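MS5a (Brassica napus, PDB 6L77) is a meiosis-related protein of unsettled molecular function whose cystatin-like folds appear to enhance the activity of papain in a non-canonical way. Local coordinates at residues E135-I139 with T178-S182; V166-E172 with R184-I190. All blocks are in the same frame, centred on the assembly; numbering follows the deposited sequence.

Interaction 1. Residues E135-I139 with T178-S182; sequences EHDWI and TVLKS
The indole NE1 of Trp138 donates to Leu180 O at 2.9 Å, joining two helices packed on one side of the cystatin-like antiparallel sheet in this C-terminal part of MS5. The bond is close to straight, 161° at the hydrogen, and the oxygen lies in the indole plane at its edge. It exemplifies a general principle: carbonyls in the last turn of a helix often lack an amide partner within it, and here a side chain from the start of helix 138-150 serves one in helix 176-181. Trp138 reaches it with CG set between the backbone N and the carbonyl carbon (chi1 65°), while Arg210 makes a cation-pi contact with the indole.

His136 is held on three sides. Leu180 CB stands almost exactly over the middle of one imidazole face, 3.7 Å from the ring centroid, in a CH-pi contact. From the edge, tilted somewhat out of the ring plane, Lys181 NZ donates to His136 NE2 at 2.9 Å; the lysine chain crosses the ring direction at about a right angle, and, otherwise extended, it bends at its end (chi4 -67°) to turn the ammonium to this nitrogen. ND1 is bonded to Asp132 O, so the two bonds fix the rotation of the ring. Since NE2 accepts from an ammonium and ND1 is bonded to a carbonyl oxygen, a neutral imidazole with its proton on ND1 is probably favoured.

Apolar contact continues toward the sheet, where Ile139 CD1 meets Leu180 CD2 at 4.0 Å and Ile139 also rests on Val166 and Ile190. At the end of helix 176-181, Thr178 O takes two bonds from Ser182, one from its backbone N at 3.1 Å and one from OG at 2.9 Å, reaching the oxygen from opposite faces of its carbonyl plane.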
loop_
_atom_site.group_PDB
_atom_site.type_symbol
_atom_site.label_atom_id
_atom_site.label_comp_id
_atom_site.label_asym_id
_atom_site.label_seq_id
_atom_site.Cartn_x
_atom_site.Cartn_y
_atom_site.Cartn_z
ATOM N N GLU A 135 -6.551 12.636 -4.587
ATOM C CA GLU A 135 -5.390 13.026 -5.379
ATOM C C GLU A 135 -4.156 12.165 -5.132
ATOM O O GLU A 135 -3.169 12.312 -5.859
ATOM C CB GLU A 135 -5.050 14.497 -5.129
ATOM C CG GLU A 135 -6.057 15.452 -5.766
ATOM C CD GLU A 135 -6.092 16.815 -5.094
ATOM O OE1 GLU A 135 -6.842 17.694 -5.574
ATOM O OE2 GLU A 135 -5.377 16.999 -4.083
ATOM N N HIS A 136 -4.171 11.268 -4.144
ATOM C CA HIS A 136 -3.008 10.430 -3.853
ATOM C C HIS A 136 -3.483 8.988 -3.710
ATOM O O HIS A 136 -3.826 8.550 -2.611
ATOM C CB HIS A 136 -2.280 10.936 -2.614
ATOM C CG HIS A 136 -1.837 12.360 -2.741
ATOM N ND1 HIS A 136 -2.639 13.422 -2.381
ATOM C CD2 HIS A 136 -0.706 12.898 -3.250
ATOM C CE1 HIS A 136 -2.008 14.554 -2.640
ATOM N NE2 HIS A 136 -0.832 14.265 -3.164
ATOM N N ASP A 137 -3.476 8.247 -4.821
ATOM C CA ASP A 137 -4.171 6.962 -4.863
ATOM C C ASP A 137 -3.421 5.840 -4.165
ATOM O O ASP A 137 -3.944 4.724 -4.111
ATOM C CB ASP A 137 -4.487 6.555 -6.315
ATOM C CG ASP A 137 -3.239 6.347 -7.184
ATOM O OD1 ASP A 137 -2.102 6.281 -6.673
ATOM O OD2 ASP A 137 -3.413 6.237 -8.418
ATOM N N TRP A 138 -2.226 6.088 -3.621
ATOM C CA TRP A 138 -1.618 5.049 -2.795
ATOM C C TRP A 138 -2.443 4.766 -1.546
ATOM O O TRP A 138 -2.347 3.674 -0.985
ATOM C CB TRP A 138 -0.180 5.422 -2.418
ATOM C CG TRP A 138 -0.007 6.643 -1.541
ATOM C CD1 TRP A 138 0.326 7.910 -1.946
ATOM C CD2 TRP A 138 -0.124 6.699 -0.110
ATOM N NE1 TRP A 138 0.424 8.744 -0.854
ATOM C CE2 TRP A 138 0.148 8.025 0.282
ATOM C CE3 TRP A 138 -0.422 5.749 0.877
ATOM C CZ2 TRP A 138 0.118 8.433 1.625
ATOM C CZ3 TRP A 138 -0.461 6.152 2.197
ATOM C CH2 TRP A 138 -0.184 7.484 2.564
ATOM N N ILE A 139 -3.252 5.723 -1.094
ATOM C CA ILE A 139 -4.140 5.459 0.030
ATOM C C ILE A 139 -5.152 4.386 -0.353
ATOM O O ILE A 139 -5.332 3.396 0.364
ATOM C CB ILE A 139 -4.813 6.766 0.482
ATOM C CG1 ILE A 139 -3.747 7.708 1.058
ATOM C CG2 ILE A 139 -5.933 6.507 1.493
ATOM C CD1 ILE A 139 -4.284 9.113 1.356
ATOM N N THR A 178 4.078 16.975 2.282
ATOM C CA THR A 178 5.132 15.979 2.456
ATOM C C THR A 178 4.557 14.638 2.878
ATOM O O THR A 178 5.004 13.584 2.406
ATOM C CB THR A 178 6.137 16.478 3.493
ATOM O OG1 THR A 178 6.729 17.690 3.013
ATOM C CG2 THR A 178 7.226 15.443 3.743
ATOM N N VAL A 179 3.561 14.652 3.768
ATOM C CA VAL A 179 2.964 13.397 4.218
ATOM C C VAL A 179 2.385 12.624 3.043
ATOM O O VAL A 179 2.479 11.392 2.981
ATOM C CB VAL A 179 1.898 13.682 5.290
ATOM C CG1 VAL A 179 1.270 12.397 5.778
ATOM C CG2 VAL A 179 2.524 14.438 6.475
ATOM N N LEU A 180 1.770 13.328 2.096
ATOM C CA LEU A 180 1.074 12.678 0.986
ATOM C C LEU A 180 1.975 12.334 -0.195
ATOM O O LEU A 180 1.697 11.358 -0.906
ATOM C CB LEU A 180 -0.058 13.585 0.495
ATOM C CG LEU A 180 -1.223 13.731 1.463
ATOM C CD1 LEU A 180 -1.978 15.052 1.225
ATOM C CD2 LEU A 180 -2.148 12.528 1.285
ATOM N N LYS A 181 3.032 13.114 -0.442
ATOM C CA LYS A 181 3.770 13.009 -1.698
ATOM C C LYS A 181 5.179 12.441 -1.566
ATOM O O LYS A 181 5.766 12.071 -2.584
ATOM C CB LYS A 181 3.864 14.387 -2.383
ATOM C CG LYS A 181 2.534 14.958 -2.864
ATOM C CD LYS A 181 2.748 16.267 -3.629
ATOM C CE LYS A 181 1.454 17.050 -3.791
ATOM N NZ LYS A 181 0.470 16.370 -4.669
ATOM N N SER A 182 5.756 12.389 -0.372
ATOM C CA SER A 182 7.107 11.873 -0.220
ATOM C C SER A 182 7.075 10.463 0.354
ATOM O O SER A 182 6.244 10.144 1.207
ATOM C CB SER A 182 7.956 12.770 0.674
ATOM O OG SER A 182 7.683 12.527 2.032
#

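Interaction 2. Residues V166-E172 with R184-I190; sequences VVVETEE and RNVLVYI
Val167 and Tyr189 exchange two backbone hydrogen bonds, Tyr189 N to Val167 O at 2.8 Å and Val167 N to Tyr189 O at 3.0 Å. Glu169 and Leu187 form the next hydrogen-bonded pair, while Val166-Ile190 and Val168-Val188 are the non-hydrogen-bonded pairs.

Among the apolar contacts, Val166, Val168, Val188 and Ile190 share one face, and Val168 CG1 also reaches diagonally to Val186 CB, 3.8 Å away; on the other, Val167 CG1 meets Tyr189 CD1 at 4.2 Å. The Tyr189 ring separately turns its edge to Val167 O. These are neighbouring strands of the continuous antiparallel sheet of this cystatin-like protein, at 163° to each other, and strands 124-127 and 201-212 bond to their outer edges.

Polar side chains close the end where the strands give way to loops. Arg184, bent at chi2 and chi3, folds back so that NE and NH1 both grip Asn185 O in the guanidinium plane, and Thr170 CB covers one face of the group. NH2 makes a weak salt bridge to Glu172 OE1 (3.5 Å). With an alanine here, Asn185 O is likely to lose both of its guanidinium donors, and Glu172 the positive charge facing its carboxylate. Asn185, whose OD1 accepts from Val212 N, sends ND2 to Glu171 OE2 at 3.1 Å, from above the carboxylate plane.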
loop_
_atom_site.group_PDB
_atom_site.type_symbol
_atom_site.label_atom_id
_atom_site.label_comp_id
_atom_site.label_asym_id
_atom_site.label_seq_id
_atom_site.Cartn_x
_atom_site.Cartn_y
_atom_site.Cartn_z
ATOM N N VAL A 166 -9.656 9.143 6.580
ATOM C CA VAL A 166 -8.255 8.731 6.545
ATOM C C VAL A 166 -7.489 9.612 7.520
ATOM O O VAL A 166 -7.653 10.834 7.512
ATOM C CB VAL A 166 -7.637 8.838 5.135
ATOM C CG1 VAL A 166 -6.154 8.474 5.165
ATOM C CG2 VAL A 166 -8.363 7.943 4.148
ATOM N N VAL A 167 -6.667 8.997 8.364
ATOM C CA VAL A 167 -5.762 9.721 9.248
ATOM C C VAL A 167 -4.370 9.148 9.027
ATOM O O VAL A 167 -4.211 7.929 8.961
ATOM C CB VAL A 167 -6.183 9.591 10.726
ATOM C CG1 VAL A 167 -5.100 10.130 11.661
ATOM C CG2 VAL A 167 -7.516 10.305 10.960
ATOM N N VAL A 168 -3.368 10.016 8.892
ATOM C CA VAL A 168 -1.983 9.583 8.737
ATOM C C VAL A 168 -1.168 10.132 9.898
ATOM O O VAL A 168 -1.317 11.301 10.267
ATOM C CB VAL A 168 -1.379 10.045 7.396
ATOM C CG1 VAL A 168 0.075 9.594 7.301
ATOM C CG2 VAL A 168 -2.185 9.484 6.219
ATOM N N GLU A 169 -0.302 9.294 10.465
ATOM C CA GLU A 169 0.589 9.703 11.539
ATOM C C GLU A 169 2.030 9.583 11.067
ATOM O O GLU A 169 2.421 8.565 10.475
ATOM C CB GLU A 169 0.365 8.884 12.820
ATOM C CG GLU A 169 1.323 9.289 13.947
ATOM C CD GLU A 169 0.921 8.789 15.334
ATOM O OE1 GLU A 169 -0.051 8.013 15.443
ATOM O OE2 GLU A 169 1.583 9.189 16.319
ATOM N N THR A 170 2.811 10.629 11.321
ATOM C CA THR A 170 4.228 10.671 10.998
ATOM C C THR A 170 5.039 10.767 12.279
ATOM O O THR A 170 4.520 11.069 13.354
ATOM C CB THR A 170 4.579 11.866 10.101
ATOM O OG1 THR A 170 4.273 13.073 10.805
ATOM C CG2 THR A 170 3.790 11.819 8.793
ATOM N N GLU A 171 6.343 10.542 12.123
ATOM C CA GLU A 171 7.305 10.639 13.210
ATOM C C GLU A 171 7.828 12.055 13.398
ATOM O O GLU A 171 8.373 12.368 14.459
ATOM C CB GLU A 171 8.471 9.674 12.933
ATOM C CG GLU A 171 7.993 8.373 12.257
ATOM C CD GLU A 171 9.113 7.393 11.899
ATOM O OE1 GLU A 171 10.273 7.821 11.714
ATOM O OE2 GLU A 171 8.818 6.184 11.797
ATOM N N GLU A 172 7.647 12.918 12.398
ATOM C CA GLU A 172 8.183 14.266 12.400
ATOM C C GLU A 172 7.092 15.234 11.972
ATOM O O GLU A 172 6.202 14.884 11.186
ATOM C CB GLU A 172 9.368 14.407 11.443
ATOM C CG GLU A 172 10.440 13.352 11.587
ATOM C CD GLU A 172 11.355 13.312 10.380
ATOM O OE1 GLU A 172 11.107 14.076 9.418
ATOM O OE2 GLU A 172 12.318 12.515 10.390
ATOM N N ARG A 184 8.089 8.493 2.753
ATOM C CA ARG A 184 8.615 8.525 4.104
ATOM C C ARG A 184 7.798 7.602 5.003
ATOM O O ARG A 184 6.734 7.112 4.615
ATOM C CB ARG A 184 8.592 9.963 4.659
ATOM C CG ARG A 184 7.216 10.627 4.591
ATOM C CD ARG A 184 6.950 11.552 5.801
ATOM N NE ARG A 184 7.007 10.803 7.055
ATOM C CZ ARG A 184 7.776 11.113 8.097
ATOM N NH1 ARG A 184 7.757 10.336 9.179
ATOM N NH2 ARG A 184 8.550 12.198 8.062
ATOM N N ASN A 185 8.286 7.397 6.233
ATOM C CA ASN A 185 7.574 6.550 7.194
ATOM C C ASN A 185 6.214 7.155 7.529
ATOM O O ASN A 185 6.123 8.330 7.879
ATOM C CB ASN A 185 8.396 6.382 8.465
ATOM C CG ASN A 185 9.641 5.546 8.244
ATOM O OD1 ASN A 185 9.858 5.029 7.149
ATOM N ND2 ASN A 185 10.464 5.420 9.277
ATOM N N VAL A 186 5.150 6.359 7.403
ATOM C CA VAL A 186 3.807 6.807 7.762
ATOM C C VAL A 186 3.047 5.662 8.412
ATOM O O VAL A 186 3.319 4.483 8.164
ATOM C CB VAL A 186 2.994 7.339 6.554
ATOM C CG1 VAL A 186 3.565 8.665 6.011
ATOM C CG2 VAL A 186 2.918 6.291 5.452
ATOM N N LEU A 187 2.074 6.027 9.244
ATOM C CA LEU A 187 1.095 5.104 9.801
ATOM C C LEU A 187 -0.271 5.570 9.311
ATOM O O LEU A 187 -0.666 6.711 9.573
ATOM C CB LEU A 187 1.186 5.098 11.331
ATOM C CG LEU A 187 0.409 4.092 12.167
ATOM C CD1 LEU A 187 0.836 2.690 11.836
ATOM C CD2 LEU A 187 0.638 4.362 13.644
ATOM N N VAL A 188 -0.979 4.711 8.572
ATOM C CA VAL A 188 -2.194 5.108 7.864
ATOM C C VAL A 188 -3.391 4.384 8.466
ATOM O O VAL A 188 -3.382 3.155 8.586
ATOM C CB VAL A 188 -2.090 4.811 6.357
ATOM C CG1 VAL A 188 -3.251 5.464 5.631
ATOM C CG2 VAL A 188 -0.758 5.300 5.804
ATOM N N TYR A 189 -4.430 5.144 8.816
ATOM C CA TYR A 189 -5.698 4.604 9.299
ATOM C C TYR A 189 -6.757 4.903 8.251
ATOM O O TYR A 189 -6.974 6.071 7.908
ATOM C CB TYR A 189 -6.107 5.239 10.631
ATOM C CG TYR A 189 -5.072 5.150 11.733
ATOM C CD1 TYR A 189 -4.064 6.104 11.847
ATOM C CD2 TYR A 189 -5.122 4.130 12.681
ATOM C CE1 TYR A 189 -3.133 6.041 12.873
ATOM C CE2 TYR A 189 -4.190 4.055 13.702
ATOM C CZ TYR A 189 -3.203 5.017 13.794
ATOM O OH TYR A 189 -2.286 4.947 14.815
ATOM N N ILE A 190 -7.425 3.867 7.755
ATOM C CA ILE A 190 -8.387 4.023 6.673
ATOM C C ILE A 190 -9.718 3.454 7.124
ATOM O O ILE A 190 -9.820 2.258 7.415
ATOM C CB ILE A 190 -7.919 3.336 5.383
ATOM C CG1 ILE A 190 -6.515 3.826 5.024
ATOM C CG2 ILE A 190 -8.938 3.616 4.256
ATOM C CD1 ILE A 190 -5.882 3.134 3.818
#

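Interactions 1 and 2 interleave along the chain, and their centres lie about 10 Å apart. Strand 161-170 runs into helix 176-181, which leads back to strand 186-195, so this helix packs over the two strands it connects, and 135-139, from earlier in the chain, joins it on the same face. The two contacts meet directly: Val179 CG1 lies 3.4 Å from Val168 CG1, and Trp138 CZ3 lies 3.7 Å from Val188 CG2. Farther along, Ile139 O approaches Ile190 CD1 to 3.5 Å. Arg210, which makes the cation-pi contact of interaction 1, also donates through NH1 to Arg184 O. The pair illustrates how helices and sheet share one core in a cystatin-like fold.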